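Local coordinates for phenazine biosynthesis protein PhzF family (Enterococcus faecalis, PDB 1S7J) that is probably an isomerase of the PhzF family, named for a protein of phenazine biosynthesis, at residues D145-L150 with G174-A179; A157-D162 with V187-F192; V23-K28 with A48-E53. All blocks are in the same frame, centred on the assembly; numbering follows the deposited sequence.

Interaction 1. Residues D145-L150 with G174-A179; sequences DLFFVL and GVIVTA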
ATOM      1  N   ASP A 145     -11.853  -2.821   5.932  1.00 58.25           N
ATOM      2  CA  ASP A 145     -11.191  -3.247   7.165  1.00 53.95           C
ATOM      3  C   ASP A 145     -11.755  -2.550   8.374  1.00 53.20           C
ATOM      4  O   ASP A 145     -12.354  -1.476   8.274  1.00 47.60           O
ATOM      5  CB  ASP A 145      -9.701  -2.876   7.129  1.00 52.52           C
ATOM      6  CG  ASP A 145      -9.089  -3.017   5.784  1.00 51.83           C
ATOM      7  OD1 ASP A 145      -8.645  -1.987   5.231  1.00 50.33           O
ATOM      8  OD2 ASP A 145      -9.037  -4.153   5.270  1.00 49.37           O
ATOM      9  N   LEU A 146     -11.521  -3.135   9.545  1.00 54.05           N
ATOM     10  CA  LEU A 146     -11.948  -2.526  10.785  1.00 54.69           C
ATOM     11  C   LEU A 146     -11.094  -1.262  10.901  1.00 53.06           C
ATOM     12  O   LEU A 146      -9.962  -1.240  10.418  1.00 56.28           O
ATOM     13  CB  LEU A 146     -11.734  -3.474  11.953  1.00 56.52           C
ATOM     14  CG  LEU A 146     -12.885  -4.481  12.067  1.00 58.53           C
ATOM     15  CD1 LEU A 146     -12.477  -5.697  12.896  1.00 59.74           C
ATOM     16  CD2 LEU A 146     -14.113  -3.774  12.655  1.00 57.92           C
ATOM     17  N   PHE A 147     -11.608  -0.249  11.548  1.00 51.39           N
ATOM     18  CA  PHE A 147     -10.913   1.022  11.629  1.00 51.07           C
ATOM     19  C   PHE A 147     -10.990   1.575  13.049  1.00 53.03           C
ATOM     20  O   PHE A 147     -12.010   2.127  13.448  1.00 53.45           O
ATOM     21  CB  PHE A 147     -11.617   1.959  10.634  1.00 49.53           C
ATOM     22  CG  PHE A 147     -10.973   3.282  10.448  1.00 44.05           C
ATOM     23  CD1 PHE A 147     -10.232   3.546   9.300  1.00 39.54           C
ATOM     24  CD2 PHE A 147     -11.160   4.308  11.375  1.00 43.64           C
ATOM     25  CE1 PHE A 147      -9.694   4.810   9.068  1.00 37.34           C
ATOM     26  CE2 PHE A 147     -10.626   5.576  11.154  1.00 40.35           C
ATOM     27  CZ  PHE A 147      -9.889   5.826   9.996  1.00 40.45           C
ATOM     28  N   PHE A 148      -9.905   1.440  13.802  1.00 51.64           N
ATOM     29  CA  PHE A 148      -9.875   1.912  15.187  1.00 50.87           C
ATOM     30  C   PHE A 148      -9.032   3.149  15.369  1.00 50.16           C
ATOM     31  O   PHE A 148      -7.966   3.271  14.782  1.00 53.45           O
ATOM     32  CB  PHE A 148      -9.350   0.807  16.100  1.00 48.74           C
ATOM     33  CG  PHE A 148      -9.995  -0.522  15.884  1.00 47.98           C
ATOM     34  CD1 PHE A 148      -9.228  -1.639  15.567  1.00 46.55           C
ATOM     35  CD2 PHE A 148     -11.387  -0.667  15.986  1.00 48.80           C
ATOM     36  CE1 PHE A 148      -9.819  -2.875  15.355  1.00 49.63           C
ATOM     37  CE2 PHE A 148     -11.988  -1.899  15.778  1.00 51.78           C
ATOM     38  CZ  PHE A 148     -11.203  -3.011  15.459  1.00 51.44           C
ATOM     39  N   VAL A 149      -9.510   4.068  16.189  1.00 50.48           N
ATOM     40  CA  VAL A 149      -8.780   5.296  16.472  1.00 50.86           C
ATOM     41  C   VAL A 149      -8.191   5.143  17.873  1.00 51.47           C
ATOM     42  O   VAL A 149      -8.887   4.735  18.799  1.00 52.68           O
ATOM     43  CB  VAL A 149      -9.705   6.533  16.403  1.00 50.20           C
ATOM     44  CG1 VAL A 149      -8.913   7.806  16.662  1.00 53.06           C
ATOM     45  CG2 VAL A 149     -10.388   6.595  15.036  1.00 50.87           C
ATOM     46  N   LEU A 150      -6.901   5.413  18.006  1.00 52.66           N
ATOM     47  CA  LEU A 150      -6.222   5.269  19.285  1.00 53.36           C
ATOM     48  C   LEU A 150      -5.846   6.599  19.925  1.00 54.17           C
ATOM     49  O   LEU A 150      -6.088   7.667  19.352  1.00 54.08           O
ATOM     50  CB  LEU A 150      -4.985   4.376  19.113  1.00 53.01           C
ATOM     51  CG  LEU A 150      -5.145   2.841  19.053  1.00 55.01           C
ATOM     52  CD1 LEU A 150      -6.433   2.399  18.375  1.00 57.31           C
ATOM     53  CD2 LEU A 150      -3.938   2.252  18.346  1.00 56.54           C
ATOM     54  N   GLY A 174      -8.990  -6.618   7.154  1.00 52.96           N
ATOM     55  CA  GLY A 174      -7.844  -6.265   7.948  1.00 51.18           C
ATOM     56  C   GLY A 174      -8.236  -5.379   9.100  1.00 49.28           C
ATOM     57  O   GLY A 174      -9.414  -5.303   9.462  1.00 49.96           O
ATOM     58  N   VAL A 175      -7.261  -4.708   9.681  1.00 47.00           N
ATOM     59  CA  VAL A 175      -7.485  -3.816  10.803  1.00 42.88           C
ATOM     60  C   VAL A 175      -6.589  -2.597  10.662  1.00 41.11           C
ATOM     61  O   VAL A 175      -5.384  -2.720  10.409  1.00 41.15           O
ATOM     62  CB  VAL A 175      -7.178  -4.521  12.153  1.00 45.06           C
ATOM     63  CG1 VAL A 175      -7.236  -3.523  13.303  1.00 42.12           C
ATOM     64  CG2 VAL A 175      -8.158  -5.666  12.386  1.00 39.33           C
ATOM     65  N   ILE A 176      -7.179  -1.428  10.799  1.00 40.70           N
ATOM     66  CA  ILE A 176      -6.457  -0.182  10.694  1.00 37.88           C
ATOM     67  C   ILE A 176      -6.499   0.497  12.032  1.00 37.84           C
ATOM     68  O   ILE A 176      -7.498   0.406  12.743  1.00 35.98           O
ATOM     69  CB  ILE A 176      -7.106   0.767   9.650  1.00 35.34           C
ATOM     70  CG1 ILE A 176      -7.165   0.093   8.275  1.00 33.81           C
ATOM     71  CG2 ILE A 176      -6.319   2.073   9.571  1.00 38.28           C
ATOM     72  CD1 ILE A 176      -7.868   0.918   7.217  1.00 32.84           C
ATOM     73  N   VAL A 177      -5.397   1.127  12.410  1.00 38.59           N
ATOM     74  CA  VAL A 177      -5.298   1.847  13.659  1.00 39.38           C
ATOM     75  C   VAL A 177      -4.742   3.223  13.307  1.00 40.07           C
ATOM     76  O   VAL A 177      -3.815   3.331  12.494  1.00 38.09           O
ATOM     77  CB  VAL A 177      -4.368   1.110  14.683  1.00 42.62           C
ATOM     78  CG1 VAL A 177      -4.971  -0.246  15.066  1.00 42.52           C
ATOM     79  CG2 VAL A 177      -2.985   0.910  14.099  1.00 48.16           C
ATOM     80  N   THR A 178      -5.300   4.265  13.905  1.00 40.80           N
ATOM     81  CA  THR A 178      -4.879   5.637  13.606  1.00 39.49           C
ATOM     82  C   THR A 178      -4.790   6.505  14.849  1.00 41.11           C
ATOM     83  O   THR A 178      -5.131   6.075  15.951  1.00 35.53           O
ATOM     84  CB  THR A 178      -5.886   6.330  12.654  1.00 37.54           C
ATOM     85  OG1 THR A 178      -6.643   5.343  11.936  1.00 42.84           O
ATOM     86  CG2 THR A 178      -5.164   7.194  11.675  1.00 25.27           C
ATOM     87  N   ALA A 179      -4.340   7.742  14.654  1.00 41.76           N
ATOM     88  CA  ALA A 179      -4.213   8.716  15.729  1.00 46.98           C
ATOM     89  C   ALA A 179      -3.548   9.988  15.207  1.00 48.30           C
ATOM     90  O   ALA A 179      -2.905   9.972  14.154  1.00 49.22           O
ATOM     91  CB  ALA A 179      -3.410   8.142  16.875  1.00 45.64           C
TER
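Ile176 lies against Leu146 and Phe147 of the neighbouring parallel strand and Asp145 just before it, and its atoms meet them in turn. CB sits 3.6 Å from Leu146 O, the carbonyl that accepts a hydrogen bond from the Ile176 backbone N. CG2, anti to the backbone N, comes 4.2 Å from Phe147 CD1. The other branch runs beside the backbone N (chi1 -58°): CG1 passes Leu146 O, and the extended chain carries CD1 to Asp145 OD1 at 3.6 Å, with Phe147 CD1 at 4.1 Å. The other carboxylate oxygen, Asp145 OD2, takes a weak, strongly bent bond from Gly174 N, just before strand 175-180 (3.1 Å, 121° at the hydrogen).

Strands 146-149 and 175-180 belong to the C-terminal lobe of the two-lobed diaminopimelate epimerase-like fold, in which sheet wraps a central helix, here 207-218. Leu210 of that helix touches Ile176 and Thr178, and Tyr213 meets the Phe147 ring. On the sheet face of Ile176 and Phe147, Thr178 OG1 stands over the Phe147 ring, 3.8 Å from CZ, buried without a hydrogen-bonding partner. On the face of Leu146 and Val175, Phe148 brings CE1 to within 3.4 Å of Val175 CG1, a close approach, while Tyr129 meets the Phe148 ring. Five backbone bonds join the two segments; the Phe148 N to Ile176 O bond is almost straight at 173°.

Interaction 2. Residues A157-D162 with V187-F192; sequences AKITPD and VSRTFF
The chain of residues 157-162 drops out of helical geometry at Ile159 and runs on across strand 186-192, its CA atoms coming no nearer than 7.8 Å (Ala157 to Arg189), so side chains must span the gap. A helix end and linker pack here on a sheet in the C-terminal lobe of the diaminopimelate epimerase-like fold: the end of helix 153-158 and the linker to helix 163-168 lie over one strand, and Arg189 and Phe191, two residues apart, both face them. Arg189 reaches the end of helix 153-158. Its chain is bent at chi3 (64°), which carries the guanidinium beside the carbonyls there. NH2 donates to Ile159 O, just past the helix, at 3.0 Å, a bent bond whose acceptor lies off the guanidinium plane, and also to Val156 O within the helix, while Ala157 O is close by at a poor angle. A salt bridge from NH1 to Glu199 ties down the other arm, so the guanidinium links the helix end to strand 197-200.

Further along the linker, Pro161 presents CG over one face of the Phe191 ring, 4.1 Å from the centroid, as a CH-pi contact. Ile159 CD1 reaches the same end of the ring, 4.0 Å from Phe191 CZ. Leu166 of helix 163-168 touches both Pro161 and Phe191, while Asp162 caps that helix through OD2 to Ala165 N. Water 1 sits at the edge of the guanidinium, in its plane, accepting from Arg189 NH1 at 3.0 Å and donating to Ile159 O at 3.1 Å.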
ATOM      1  N   ALA A 157       2.370   3.523  17.373  1.00 42.05           N
ATOM      2  CA  ALA A 157       3.692   3.019  17.094  1.00 42.41           C
ATOM      3  C   ALA A 157       4.085   1.877  18.034  1.00 44.63           C
ATOM      4  O   ALA A 157       4.548   0.828  17.592  1.00 44.95           O
ATOM      5  CB  ALA A 157       4.701   4.146  17.200  1.00 38.72           C
ATOM      6  N   LYS A 158       3.856   2.094  19.331  1.00 48.33           N
ATOM      7  CA  LYS A 158       4.215   1.131  20.367  1.00 49.57           C
ATOM      8  C   LYS A 158       3.474  -0.209  20.470  1.00 49.87           C
ATOM      9  O   LYS A 158       4.068  -1.207  20.886  1.00 47.57           O
ATOM     10  CB  LYS A 158       4.215   1.818  21.745  1.00 53.23           C
ATOM     11  CG  LYS A 158       5.411   2.762  21.992  1.00 60.03           C
ATOM     12  CD  LYS A 158       5.951   2.719  23.425  1.00 65.00           C
ATOM     13  CE  LYS A 158       7.398   3.227  23.479  1.00 68.35           C
ATOM     14  NZ  LYS A 158       7.573   4.611  22.950  1.00 69.33           N
ATOM     15  N   ILE A 159       2.196  -0.244  20.096  1.00 52.66           N
ATOM     16  CA  ILE A 159       1.423  -1.488  20.207  1.00 54.52           C
ATOM     17  C   ILE A 159       1.959  -2.719  19.493  1.00 55.91           C
ATOM     18  O   ILE A 159       2.589  -2.632  18.432  1.00 57.89           O
ATOM     19  CB  ILE A 159      -0.069  -1.311  19.796  1.00 57.50           C
ATOM     20  CG1 ILE A 159      -0.185  -0.944  18.311  1.00 59.79           C
ATOM     21  CG2 ILE A 159      -0.744  -0.295  20.695  1.00 59.89           C
ATOM     22  CD1 ILE A 159      -1.564  -1.215  17.717  1.00 54.93           C
ATOM     23  N   THR A 160       1.686  -3.862  20.089  1.00 58.90           N
ATOM     24  CA  THR A 160       2.074  -5.144  19.546  1.00 61.05           C
ATOM     25  C   THR A 160       0.855  -6.051  19.749  1.00 64.02           C
ATOM     26  O   THR A 160       0.629  -6.607  20.831  1.00 64.59           O
ATOM     27  CB  THR A 160       3.376  -5.696  20.219  1.00 61.24           C
ATOM     28  OG1 THR A 160       3.683  -6.999  19.709  1.00 63.16           O
ATOM     29  CG2 THR A 160       3.245  -5.737  21.729  1.00 60.74           C
ATOM     30  N   PRO A 161      -0.026  -6.083  18.734  1.00 65.00           N
ATOM     31  CA  PRO A 161      -1.257  -6.864  18.711  1.00 65.31           C
ATOM     32  C   PRO A 161      -1.093  -8.371  18.733  1.00 66.28           C
ATOM     33  O   PRO A 161      -0.073  -8.915  18.309  1.00 66.54           O
ATOM     34  CB  PRO A 161      -1.911  -6.416  17.403  1.00 64.43           C
ATOM     35  CG  PRO A 161      -1.373  -5.043  17.201  1.00 64.14           C
ATOM     36  CD  PRO A 161       0.067  -5.238  17.538  1.00 63.58           C
ATOM     37  N   ASP A 162      -2.125  -9.037  19.232  1.00 67.63           N
ATOM     38  CA  ASP A 162      -2.188 -10.476  19.295  1.00 69.24           C
ATOM     39  C   ASP A 162      -2.767 -10.808  17.927  1.00 68.49           C
ATOM     40  O   ASP A 162      -3.984 -10.820  17.751  1.00 68.41           O
ATOM     41  CB  ASP A 162      -3.164 -10.891  20.409  1.00 71.39           C
ATOM     42  CG  ASP A 162      -3.272 -12.401  20.586  1.00 74.15           C
ATOM     43  OD1 ASP A 162      -3.500 -12.835  21.730  1.00 76.26           O
ATOM     44  OD2 ASP A 162      -3.160 -13.152  19.591  1.00 74.36           O
ATOM     45  N   VAL A 187      -1.240   9.369  11.636  1.00 37.43           N
ATOM     46  CA  VAL A 187      -0.424   8.169  11.478  1.00 38.28           C
ATOM     47  C   VAL A 187      -1.294   6.929  11.464  1.00 37.69           C
ATOM     48  O   VAL A 187      -2.419   6.963  11.930  1.00 38.73           O
ATOM     49  CB  VAL A 187       0.597   8.041  12.617  1.00 36.48           C
ATOM     50  CG1 VAL A 187       1.713   9.046  12.428  1.00 36.86           C
ATOM     51  CG2 VAL A 187      -0.084   8.255  13.955  1.00 34.48           C
ATOM     52  N   SER A 188      -0.766   5.830  10.964  1.00 37.49           N
ATOM     53  CA  SER A 188      -1.517   4.593  10.920  1.00 36.41           C
ATOM     54  C   SER A 188      -0.603   3.389  10.890  1.00 36.27           C
ATOM     55  O   SER A 188       0.621   3.523  10.898  1.00 36.53           O
ATOM     56  CB  SER A 188      -2.433   4.569   9.691  1.00 36.84           C
ATOM     57  OG  SER A 188      -1.686   4.579   8.481  1.00 33.88           O
ATOM     58  N   ARG A 189      -1.213   2.210  10.940  1.00 37.40           N
ATOM     59  CA  ARG A 189      -0.542   0.906  10.864  1.00 35.80           C
ATOM     60  C   ARG A 189      -1.642  -0.025  10.394  1.00 34.89           C
ATOM     61  O   ARG A 189      -2.785   0.108  10.823  1.00 33.41           O
ATOM     62  CB  ARG A 189      -0.002   0.454  12.229  1.00 33.26           C
ATOM     63  CG  ARG A 189       1.249   1.176  12.671  1.00 34.80           C
ATOM     64  CD  ARG A 189       1.731   0.676  14.004  1.00 34.15           C
ATOM     65  NE  ARG A 189       2.140  -0.730  13.959  1.00 32.26           N
ATOM     66  CZ  ARG A 189       2.697  -1.384  14.980  1.00 30.10           C
ATOM     67  NH1 ARG A 189       3.036  -2.651  14.842  1.00 18.26           N
ATOM     68  NH2 ARG A 189       2.898  -0.769  16.137  1.00 29.70           N
ATOM     69  N   THR A 190      -1.326  -0.937   9.492  1.00 35.00           N
ATOM     70  CA  THR A 190      -2.340  -1.838   8.983  1.00 32.81           C
ATOM     71  C   THR A 190      -1.978  -3.310   9.142  1.00 34.48           C
ATOM     72  O   THR A 190      -0.883  -3.740   8.769  1.00 35.21           O
ATOM     73  CB  THR A 190      -2.694  -1.505   7.487  1.00 32.72           C
ATOM     74  OG1 THR A 190      -1.575  -1.787   6.636  1.00 32.66           O
ATOM     75  CG2 THR A 190      -3.069  -0.030   7.354  1.00 26.48           C
ATOM     76  N   PHE A 191      -2.893  -4.074   9.755  1.00 37.39           N
ATOM     77  CA  PHE A 191      -2.677  -5.501   9.992  1.00 39.14           C
ATOM     78  C   PHE A 191      -3.630  -6.342   9.157  1.00 38.77           C
ATOM     79  O   PHE A 191      -4.813  -6.053   9.085  1.00 39.17           O
ATOM     80  CB  PHE A 191      -2.883  -5.833  11.480  1.00 41.09           C
ATOM     81  CG  PHE A 191      -2.301  -4.806  12.424  1.00 41.46           C
ATOM     82  CD1 PHE A 191      -0.930  -4.571  12.468  1.00 42.15           C
ATOM     83  CD2 PHE A 191      -3.137  -4.058  13.251  1.00 42.03           C
ATOM     84  CE1 PHE A 191      -0.399  -3.595  13.322  1.00 42.82           C
ATOM     85  CE2 PHE A 191      -2.617  -3.087  14.103  1.00 42.33           C
ATOM     86  CZ  PHE A 191      -1.242  -2.856  14.138  1.00 46.33           C
ATOM     87  N   PHE A 192      -3.110  -7.398   8.546  1.00 43.63           N
ATOM     88  CA  PHE A 192      -3.927  -8.285   7.723  1.00 44.42           C
ATOM     89  C   PHE A 192      -3.630  -9.767   8.008  1.00 46.83           C
ATOM     90  O   PHE A 192      -3.254 -10.518   7.108  1.00 47.17           O
ATOM     91  CB  PHE A 192      -3.690  -7.994   6.232  1.00 41.42           C
ATOM     92  CG  PHE A 192      -4.076  -6.606   5.824  1.00 42.27           C
ATOM     93  CD1 PHE A 192      -3.129  -5.581   5.802  1.00 42.53           C
ATOM     94  CD2 PHE A 192      -5.395  -6.309   5.470  1.00 38.66           C
ATOM     95  CE1 PHE A 192      -3.493  -4.281   5.439  1.00 45.32           C
ATOM     96  CE2 PHE A 192      -5.765  -5.016   5.109  1.00 40.60           C
ATOM     97  CZ  PHE A 192      -4.816  -4.001   5.091  1.00 45.53           C
TER
HETATM   98  O   HOH W   1       3.674  -4.950  16.604  1.00 62.37           O

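Interaction 3. Residues V23-K28 with A48-E53; sequences VYVLEK and AFTVKE
Tyr24 and Phe49 sit abreast on neighbouring parallel strands, side chains pointing the same way, with Phe49 CE2 over a face of the Tyr24 ring. Strand 19-25, helix 32-42 and strand 47-53 form a beta-alpha-beta unit of the N-terminal lobe, and these two aromatics lie on the face that the helix covers. Their planes are 25° apart, but the rings are slid so far that the overlap is slight; the closer touch is Tyr24 CB to Phe49 CD2, 3.7 Å. Leu26 approaches from further along, CD1 at 4.1 Å from Phe49 CD2, and its CB meets Val51 CG2. Three backbone bonds set the register, and that from Tyr24 N to Ala48 O is short and straight (2.7 Å, 169°).

On the opposite face Val25 and Thr50 run side by side, CG2 to CG2 at 3.9 Å. Thr50 puts OG1 anti to its N (chi1 -172°), leaving the methyl for Val25 while OG1 binds Ala58 O on strand 56-62.

Behind this first shell, Ile38 packs on both aromatics and Met35 on Phe49, whereas Val81 and Thr78 of helix 72-85 back the Val25 and Thr50 face. Glu46, the predicted active-site residue, has its side chain about 6 Å from that of Ala48. Beyond the last direct bond, Leu26 N to Thr50 O, water 2 donates to Leu26 O at 3.0 Å and accepts a weak bond from Lys52 N.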
ATOM      1  N   VAL A  23       9.772  -5.552  -9.342  1.00 14.58           N
ATOM      2  CA  VAL A  23       9.044  -5.273 -10.574  1.00 20.24           C
ATOM      3  C   VAL A  23       9.793  -5.759 -11.799  1.00 22.76           C
ATOM      4  O   VAL A  23      11.002  -5.577 -11.912  1.00 21.33           O
ATOM      5  CB  VAL A  23       8.643  -3.793 -10.712  1.00 18.77           C
ATOM      6  CG1 VAL A  23       9.054  -3.000  -9.492  1.00 22.87           C
ATOM      7  CG2 VAL A  23       9.186  -3.193 -11.992  1.00 14.50           C
ATOM      8  N   TYR A  24       9.080  -6.465 -12.677  1.00 17.73           N
ATOM      9  CA  TYR A  24       9.660  -6.986 -13.905  1.00 19.63           C
ATOM     10  C   TYR A  24       9.010  -6.360 -15.104  1.00 23.42           C
ATOM     11  O   TYR A  24       7.789  -6.526 -15.316  1.00 26.04           O
ATOM     12  CB  TYR A  24       9.472  -8.495 -14.011  1.00 13.06           C
ATOM     13  CG  TYR A  24      10.389  -9.316 -13.169  1.00 15.45           C
ATOM     14  CD1 TYR A  24      10.288  -9.313 -11.783  1.00 17.71           C
ATOM     15  CD2 TYR A  24      11.351 -10.141 -13.758  1.00 12.50           C
ATOM     16  CE1 TYR A  24      11.117 -10.113 -10.996  1.00 18.82           C
ATOM     17  CE2 TYR A  24      12.182 -10.945 -12.988  1.00 14.83           C
ATOM     18  CZ  TYR A  24      12.061 -10.932 -11.611  1.00 16.70           C
ATOM     19  OH  TYR A  24      12.843 -11.751 -10.859  1.00 24.13           O
ATOM     20  N   VAL A  25       9.776  -5.595 -15.882  1.00 21.62           N
ATOM     21  CA  VAL A  25       9.253  -4.998 -17.098  1.00 21.61           C
ATOM     22  C   VAL A  25       9.659  -5.949 -18.223  1.00 20.76           C
ATOM     23  O   VAL A  25      10.822  -6.044 -18.580  1.00 18.12           O
ATOM     24  CB  VAL A  25       9.814  -3.580 -17.371  1.00 23.60           C
ATOM     25  CG1 VAL A  25       9.131  -2.991 -18.603  1.00 24.80           C
ATOM     26  CG2 VAL A  25       9.578  -2.669 -16.177  1.00 22.51           C
ATOM     27  N   LEU A  26       8.672  -6.684 -18.727  1.00 24.32           N
ATOM     28  CA  LEU A  26       8.868  -7.672 -19.785  1.00 25.13           C
ATOM     29  C   LEU A  26       8.502  -7.134 -21.170  1.00 28.95           C
ATOM     30  O   LEU A  26       7.689  -6.209 -21.295  1.00 23.96           O
ATOM     31  CB  LEU A  26       7.995  -8.905 -19.497  1.00 26.03           C
ATOM     32  CG  LEU A  26       7.871  -9.408 -18.058  1.00 22.88           C
ATOM     33  CD1 LEU A  26       6.729 -10.392 -17.950  1.00 21.19           C
ATOM     34  CD2 LEU A  26       9.170 -10.037 -17.624  1.00 25.80           C
ATOM     35  N   GLU A  27       9.096  -7.717 -22.204  1.00 31.98           N
ATOM     36  CA  GLU A  27       8.811  -7.305 -23.573  1.00 38.78           C
ATOM     37  C   GLU A  27       7.599  -8.062 -24.124  1.00 39.32           C
ATOM     38  O   GLU A  27       7.043  -7.702 -25.160  1.00 39.79           O
ATOM     39  CB  GLU A  27      10.042  -7.498 -24.468  1.00 44.27           C
ATOM     40  CG  GLU A  27      10.698  -8.866 -24.383  1.00 55.91           C
ATOM     41  CD  GLU A  27      11.949  -8.973 -25.247  1.00 64.63           C
ATOM     42  OE1 GLU A  27      12.803  -8.059 -25.180  1.00 65.03           O
ATOM     43  OE2 GLU A  27      12.078  -9.972 -25.990  1.00 69.08           O
ATOM     44  N   LYS A  28       7.221  -9.125 -23.410  1.00 37.18           N
ATOM     45  CA  LYS A  28       6.076  -9.974 -23.738  1.00 37.92           C
ATOM     46  C   LYS A  28       5.687 -10.743 -22.468  1.00 36.53           C
ATOM     47  O   LYS A  28       6.440 -10.776 -21.501  1.00 35.75           O
ATOM     48  CB  LYS A  28       6.409 -10.945 -24.881  1.00 39.85           C
ATOM     49  CG  LYS A  28       7.634 -11.802 -24.642  1.00 44.76           C
ATOM     50  CD  LYS A  28       7.974 -12.649 -25.855  1.00 43.35           C
ATOM     51  CE  LYS A  28       9.261 -13.436 -25.625  1.00 46.72           C
ATOM     52  NZ  LYS A  28       9.566 -14.362 -26.747  1.00 42.73           N
ATOM     53  N   ALA A  48       5.489  -7.471  -9.194  1.00 19.60           N
ATOM     54  CA  ALA A  48       4.705  -6.923 -10.296  1.00 21.13           C
ATOM     55  C   ALA A  48       5.349  -7.149 -11.653  1.00 23.11           C
ATOM     56  O   ALA A  48       6.527  -6.916 -11.826  1.00 23.92           O
ATOM     57  CB  ALA A  48       4.471  -5.435 -10.068  1.00 17.44           C
ATOM     58  N   PHE A  49       4.563  -7.638 -12.599  1.00 23.88           N
ATOM     59  CA  PHE A  49       5.029  -7.881 -13.958  1.00 21.43           C
ATOM     60  C   PHE A  49       4.219  -6.976 -14.879  1.00 23.42           C
ATOM     61  O   PHE A  49       2.990  -6.924 -14.773  1.00 19.64           O
ATOM     62  CB  PHE A  49       4.803  -9.340 -14.357  1.00 21.23           C
ATOM     63  CG  PHE A  49       5.492 -10.319 -13.473  1.00 18.88           C
ATOM     64  CD1 PHE A  49       4.934 -10.684 -12.249  1.00 25.71           C
ATOM     65  CD2 PHE A  49       6.705 -10.890 -13.849  1.00 24.60           C
ATOM     66  CE1 PHE A  49       5.569 -11.599 -11.416  1.00 25.32           C
ATOM     67  CE2 PHE A  49       7.347 -11.804 -13.022  1.00 26.63           C
ATOM     68  CZ  PHE A  49       6.772 -12.157 -11.800  1.00 26.25           C
ATOM     69  N   THR A  50       4.897  -6.268 -15.782  1.00 21.81           N
ATOM     70  CA  THR A  50       4.217  -5.371 -16.701  1.00 22.19           C
ATOM     71  C   THR A  50       4.743  -5.491 -18.126  1.00 22.71           C
ATOM     72  O   THR A  50       5.889  -5.871 -18.340  1.00 20.59           O
ATOM     73  CB  THR A  50       4.337  -3.893 -16.221  1.00 22.39           C
ATOM     74  OG1 THR A  50       3.509  -3.054 -17.025  1.00 24.48           O
ATOM     75  CG2 THR A  50       5.775  -3.405 -16.315  1.00 20.41           C
ATOM     76  N   VAL A  51       3.866  -5.235 -19.098  1.00 28.01           N
ATOM     77  CA  VAL A  51       4.239  -5.277 -20.517  1.00 27.97           C
ATOM     78  C   VAL A  51       3.482  -4.175 -21.267  1.00 29.73           C
ATOM     79  O   VAL A  51       2.249  -4.077 -21.187  1.00 26.72           O
ATOM     80  CB  VAL A  51       4.005  -6.651 -21.186  1.00 33.56           C
ATOM     81  CG1 VAL A  51       4.524  -6.749 -22.611  1.00 34.78           C
ATOM     82  CG2 VAL A  51       4.569  -7.799 -20.380  1.00 31.53           C
ATOM     83  N   LYS A  52       4.235  -3.311 -21.955  1.00 33.85           N
ATOM     84  CA  LYS A  52       3.648  -2.212 -22.709  1.00 35.33           C
ATOM     85  C   LYS A  52       2.724  -2.748 -23.792  1.00 37.38           C
ATOM     86  O   LYS A  52       3.153  -3.498 -24.669  1.00 35.31           O
ATOM     87  CB  LYS A  52       4.745  -1.352 -23.350  1.00 36.43           C
ATOM     88  CG  LYS A  52       4.245  -0.029 -23.935  1.00 34.31           C
ATOM     89  CD  LYS A  52       5.304   0.622 -24.806  1.00 39.51           C
ATOM     90  CE  LYS A  52       4.860   1.975 -25.330  1.00 38.89           C
ATOM     91  NZ  LYS A  52       4.827   3.018 -24.264  1.00 44.78           N
ATOM     92  N   GLU A  53       1.441  -2.410 -23.679  1.00 37.73           N
ATOM     93  CA  GLU A  53       0.447  -2.831 -24.655  1.00 38.93           C
ATOM     94  C   GLU A  53      -0.198  -1.579 -25.275  1.00 39.70           C
ATOM     95  O   GLU A  53      -1.210  -1.062 -24.787  1.00 37.24           O
ATOM     96  CB  GLU A  53      -0.589  -3.761 -24.012  1.00 39.83           C
ATOM     97  CG  GLU A  53       0.005  -5.125 -23.633  1.00 43.78           C
ATOM     98  CD  GLU A  53      -1.026  -6.118 -23.120  1.00 41.34           C
ATOM     99  OE1 GLU A  53      -2.069  -5.688 -22.584  1.00 42.99           O
ATOM    100  OE2 GLU A  53      -0.782  -7.338 -23.250  1.00 43.55           O
TER
HETATM  101  O   HOH W   2       6.765  -4.307 -23.399  1.00 44.57           O

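Overall arrangement
Interaction 3 closes before the other two open along the chain, and it lies in the other lobe: its centre is about 35 Å from that of interaction 1 and about 34 Å from that of interaction 2, with the nearest atoms still about 20 Å and about 17 Å away. Interactions 1 and 2 are about 8 Å apart between centres, and their segments alternate in sequence. They interlock because strands 175-180 and 186-192 are antiparallel neighbours, probably bonded through Val175 N and Phe191 O at 2.9 Å, while helix 153-158 follows strand 146-149. The contacts thus join pieces some 20 to 25 residues apart within each half of a two-lobed fold, one lobe each side of the chain's centre.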